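Rhamnonate dehydratase (Gibberella zeae PH-1, PDB 3FXG) probably dehydrates L-rhamnonate to its 2-keto-3-deoxy acid, as a magnesium-dependent lyase of the enolase superfamily. Local coordinates at residues Lys54-Trp59 / Asp222-Leu227; Val78-Gly83 / Leu387-Ala392. All coordinates share one frame; numbering follows the deposited sequence.

Contact 1: Lys54-Trp59 / Asp222-Leu227. With MG (magnesium ion), chain I.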
# COMPACT_ATOMS: atom_id res chain seq x y z
N LYS A 54 -16.57 -24.18 32.76
CA LYS A 54 -15.85 -25.13 33.62
C LYS A 54 -15.49 -26.44 32.93
O LYS A 54 -14.51 -27.09 33.30
CB LYS A 54 -16.67 -25.43 34.88
CG LYS A 54 -15.88 -26.21 35.93
CD LYS A 54 -16.75 -26.58 37.13
CE LYS A 54 -15.91 -27.23 38.22
NZ LYS A 54 -15.15 -28.42 37.74
N SER A 55 -16.27 -26.82 31.93
CA SER A 55 -16.04 -28.07 31.20
C SER A 55 -16.08 -27.84 29.70
O SER A 55 -16.96 -27.15 29.20
CB SER A 55 -17.11 -29.09 31.59
OG SER A 55 -17.20 -30.13 30.62
N ARG A 56 -15.14 -28.44 28.97
CA ARG A 56 -15.14 -28.27 27.52
C ARG A 56 -16.17 -29.19 26.88
O ARG A 56 -16.63 -28.95 25.77
CB ARG A 56 -13.74 -28.51 26.94
CG ARG A 56 -12.74 -27.43 27.35
CD ARG A 56 -11.69 -27.14 26.28
NE ARG A 56 -10.63 -28.15 26.23
CZ ARG A 56 -9.56 -28.08 25.44
NH1 ARG A 56 -9.40 -27.05 24.63
NH2 ARG A 56 -8.64 -29.04 25.48
N THR A 57 -16.55 -30.25 27.60
CA THR A 57 -17.56 -31.17 27.08
C THR A 57 -18.94 -30.55 27.21
O THR A 57 -19.86 -30.88 26.45
CB THR A 57 -17.55 -32.53 27.84
OG1 THR A 57 -17.72 -32.31 29.24
CG2 THR A 57 -16.23 -33.26 27.60
N SER A 58 -19.10 -29.62 28.16
CA SER A 58 -20.38 -28.96 28.37
C SER A 58 -20.90 -28.34 27.07
O SER A 58 -22.08 -28.48 26.74
CB SER A 58 -20.26 -27.88 29.45
OG SER A 58 -19.42 -26.82 29.04
N TRP A 59 -20.02 -27.66 26.34
CA TRP A 59 -20.43 -27.05 25.08
C TRP A 59 -20.26 -27.96 23.87
O TRP A 59 -20.57 -27.57 22.74
CB TRP A 59 -19.71 -25.70 24.84
CG TRP A 59 -18.22 -25.70 24.99
CD1 TRP A 59 -17.51 -25.37 26.11
CD2 TRP A 59 -17.26 -25.99 23.97
NE1 TRP A 59 -16.16 -25.43 25.85
CE2 TRP A 59 -15.98 -25.81 24.55
CE3 TRP A 59 -17.35 -26.38 22.63
CZ2 TRP A 59 -14.79 -26.01 23.82
CZ3 TRP A 59 -16.16 -26.58 21.91
CH2 TRP A 59 -14.91 -26.39 22.51
N ASP A 222 -0.96 -21.90 25.04
CA ASP A 222 -2.03 -22.21 24.10
C ASP A 222 -3.28 -21.45 24.52
O ASP A 222 -3.70 -21.54 25.68
CB ASP A 222 -2.32 -23.71 24.09
CG ASP A 222 -3.20 -24.12 22.93
OD1 ASP A 222 -4.36 -23.66 22.87
OD2 ASP A 222 -2.74 -24.91 22.09
N CYS A 223 -3.87 -20.71 23.59
CA CYS A 223 -5.06 -19.91 23.89
C CYS A 223 -6.36 -20.42 23.27
O CYS A 223 -7.41 -19.78 23.41
CB CYS A 223 -4.80 -18.46 23.47
SG CYS A 223 -3.34 -17.71 24.28
N TYR A 224 -6.29 -21.56 22.60
CA TYR A 224 -7.45 -22.20 21.97
C TYR A 224 -8.48 -21.23 21.36
O TYR A 224 -9.64 -21.21 21.76
CB TYR A 224 -8.14 -23.12 23.00
CG TYR A 224 -9.09 -24.15 22.41
CD1 TYR A 224 -8.62 -25.15 21.55
CD2 TYR A 224 -10.46 -24.11 22.68
CE1 TYR A 224 -9.49 -26.09 20.98
CE2 TYR A 224 -11.34 -25.04 22.11
CZ TYR A 224 -10.85 -26.02 21.26
OH TYR A 224 -11.72 -26.91 20.68
N MSE A 225 -8.03 -20.45 20.37
CA MSE A 225 -8.85 -19.48 19.65
C MSE A 225 -9.86 -18.70 20.51
O MSE A 225 -10.92 -18.29 20.04
CB MSE A 225 -9.59 -20.18 18.48
CG MSE A 225 -10.52 -21.33 18.87
SE MSE A 225 -11.14 -22.46 17.37
CE MSE A 225 -11.47 -24.08 18.38
N SER A 226 -9.48 -18.42 21.76
CA SER A 226 -10.39 -17.76 22.69
C SER A 226 -10.23 -16.28 22.99
O SER A 226 -11.06 -15.71 23.70
CB SER A 226 -10.37 -18.51 24.02
OG SER A 226 -9.14 -18.28 24.69
N LEU A 227 -9.18 -15.64 22.50
CA LEU A 227 -8.98 -14.22 22.81
C LEU A 227 -9.38 -13.30 21.67
O LEU A 227 -10.11 -13.68 20.75
CB LEU A 227 -7.52 -13.97 23.20
CG LEU A 227 -6.89 -14.99 24.15
CD1 LEU A 227 -5.46 -14.59 24.46
CD2 LEU A 227 -7.72 -15.08 25.44
MG MG I . -3.09 -25.66 20.02
O HOH W 1 -4.99 -24.41 20.32
O HOH W 2 -2.14 -27.86 20.65
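R56 and W59 reach the ring of Y224 from two sides, one over a face and the other at the edge, where a loop of the N-terminal capping domain of this enolase-superfamily enzyme meets the metal-bearing end of its C-terminal barrel. With chi1 -163°, Y224 CG lies opposite its backbone N, extending the ring toward both. The cation-pi evidence is direct: CZ of R56 lies 4.7 Å from the centroid of the Y224 ring, 3° off the ring normal. NH1 of R56 sits over the middle of that face, and because the guanidinium and ring planes are 71° apart, the group presents its edge instead of stacking flat. NE of R56 is held by the carbonyl oxygen of L37, which helps fix the direction of the group. The opposite face is met by CE of the selenomethionine M225, 3.5 Å above the plane, offset toward the rim.

W59 comes edge to edge with Y224. Its CH2 lies 3.7 Å from OH and 3.8 Å from CE2 of Y224, near both ring planes. O of R56 lies 3.4 Å above the centre of one W59 face. A second subunit packs on both aromatic residues, A119 of that subunit on W59 and its F122 on Y224.

The segment that bears Y224 starts at the magnesium ligand D222, with E248 and E275 completing the protein's share of the metal site. OD2 of D222 binds magnesium at 2.2 Å, while its OD1 accepts a hydrogen bond from the backbone N of Y224 at 2.9 Å in an Asx turn.

Contact 2: Val78-Gly83 / Leu387-Ala392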
# COMPACT_ATOMS: atom_id res chain seq x y z
N VAL A 78 -4.75 -53.92 3.09
CA VAL A 78 -5.67 -52.96 3.68
C VAL A 78 -4.95 -51.81 4.37
O VAL A 78 -4.10 -52.01 5.23
CB VAL A 78 -6.60 -53.63 4.72
CG1 VAL A 78 -7.54 -52.59 5.33
CG2 VAL A 78 -7.41 -54.75 4.07
N GLY A 79 -5.30 -50.59 3.97
CA GLY A 79 -4.72 -49.42 4.59
C GLY A 79 -5.82 -48.81 5.42
O GLY A 79 -6.99 -48.91 5.07
N PHE A 80 -5.46 -48.18 6.54
CA PHE A 80 -6.47 -47.56 7.38
C PHE A 80 -5.95 -46.34 8.13
O PHE A 80 -4.75 -46.09 8.19
CB PHE A 80 -7.05 -48.59 8.37
CG PHE A 80 -6.00 -49.28 9.20
CD1 PHE A 80 -5.35 -48.61 10.23
CD2 PHE A 80 -5.68 -50.61 8.96
CE1 PHE A 80 -4.39 -49.25 11.01
CE2 PHE A 80 -4.72 -51.27 9.74
CZ PHE A 80 -4.07 -50.58 10.77
N ALA A 81 -6.88 -45.56 8.68
CA ALA A 81 -6.53 -44.37 9.44
C ALA A 81 -7.71 -43.98 10.32
O ALA A 81 -8.85 -44.35 10.03
CB ALA A 81 -6.19 -43.23 8.49
N THR A 82 -7.44 -43.24 11.38
CA THR A 82 -8.49 -42.82 12.30
C THR A 82 -8.51 -41.30 12.40
O THR A 82 -7.54 -40.63 12.03
CB THR A 82 -8.27 -43.43 13.71
OG1 THR A 82 -9.39 -43.12 14.55
CG2 THR A 82 -7.00 -42.88 14.34
N GLY A 83 -9.62 -40.77 12.90
CA GLY A 83 -9.75 -39.33 13.05
C GLY A 83 -11.02 -39.02 13.81
O GLY A 83 -11.76 -39.93 14.19
N LEU A 387 0.88 -48.53 12.27
CA LEU A 387 -0.06 -48.76 13.37
C LEU A 387 -0.83 -50.06 13.15
O LEU A 387 -1.40 -50.28 12.09
CB LEU A 387 -1.03 -47.59 13.49
CG LEU A 387 -0.39 -46.26 13.89
CD1 LEU A 387 -1.40 -45.13 13.73
CD2 LEU A 387 0.10 -46.34 15.33
N THR A 388 -0.84 -50.90 14.18
CA THR A 388 -1.54 -52.18 14.10
C THR A 388 -2.75 -52.16 15.03
O THR A 388 -2.62 -51.92 16.23
CB THR A 388 -0.62 -53.33 14.50
OG1 THR A 388 -0.19 -53.16 15.85
CG2 THR A 388 0.61 -53.36 13.61
N ILE A 389 -3.92 -52.41 14.46
CA ILE A 389 -5.15 -52.40 15.23
C ILE A 389 -5.17 -53.46 16.33
O ILE A 389 -4.81 -54.62 16.11
CB ILE A 389 -6.37 -52.60 14.30
CG1 ILE A 389 -6.48 -51.42 13.33
CG2 ILE A 389 -7.65 -52.73 15.13
CD1 ILE A 389 -7.62 -51.53 12.34
N ASN A 390 -5.57 -53.03 17.52
CA ASN A 390 -5.66 -53.90 18.68
C ASN A 390 -6.88 -54.82 18.49
O ASN A 390 -8.01 -54.34 18.41
CB ASN A 390 -5.82 -53.05 19.94
CG ASN A 390 -6.04 -53.87 21.19
OD1 ASN A 390 -5.93 -55.09 21.17
ND2 ASN A 390 -6.36 -53.19 22.29
N PRO A 391 -6.66 -56.14 18.40
CA PRO A 391 -7.75 -57.10 18.21
C PRO A 391 -8.91 -56.87 19.17
O PRO A 391 -10.08 -57.00 18.80
CB PRO A 391 -7.06 -58.45 18.45
CG PRO A 391 -5.69 -58.20 17.92
CD PRO A 391 -5.36 -56.84 18.49
N ALA A 392 -8.58 -56.53 20.41
CA ALA A 392 -9.59 -56.28 21.43
C ALA A 392 -10.39 -55.02 21.10
O ALA A 392 -11.50 -54.83 21.61
CB ALA A 392 -8.93 -56.14 22.80
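The ring of F80 and the side chain of I389 form the tight part of this contact. CD1 of I389 stands over the centre of the F80 ring, 3.8 Å from the centroid and 8° off the normal, a CH-pi contact. CG1 of I389 extends the cover, coming within 3.6 Å of CZ of F80. With chi1 of I389 at -64°, CG1 is anti to the carbonyl carbon, and the extended chi2 lays the CG1-CD1 bond over the ring. At the ring edge the backbone takes over: O of L387 lies 3.0 Å from CZ of F80, near the ring plane.

Here the outermost strand 78-84 of the N-terminal antiparallel sheet receives the segment leading into helix 391-394, returning the chain from barrel to capping domain of the enolase fold. The ring also makes a cation-pi contact with K146, and F364 packs on both F80 and L387.

Away from the ring the fit is looser. CB of L387 comes only to 4.5 Å from CE1 of F80, and CB of T388 points away, with its OG1 hydrogen-bonded to OD2 of D366. Beyond I389 the segment moves away from strand 78-84 toward exposed P391 and A392. There N390 acts as N-cap: its OD1 accepts a hydrogen bond from N of A392 at 3.1 Å, with the donor 67° out of the carbonyl plane.

From the N terminus the chain passes through 54-59, runs through strand 66-73 and reaches 78-83 before it enters the barrel. Contact 1 closes its loop when 222-227 follows strand 219-222, 163 residues after 54-59. Contact 2 closes later, when 387-392 comes back 304 residues after 78-83. The segments alternate along the sequence, so the two loops cross and neither nests in the other. Both join the N-terminal domain to the C-terminal one, at separate places: contact 1 beside the metal end of the barrel and contact 2 at the antiparallel sheet. Their centres lie 30 Å apart, with nearest atoms about 14 Å apart.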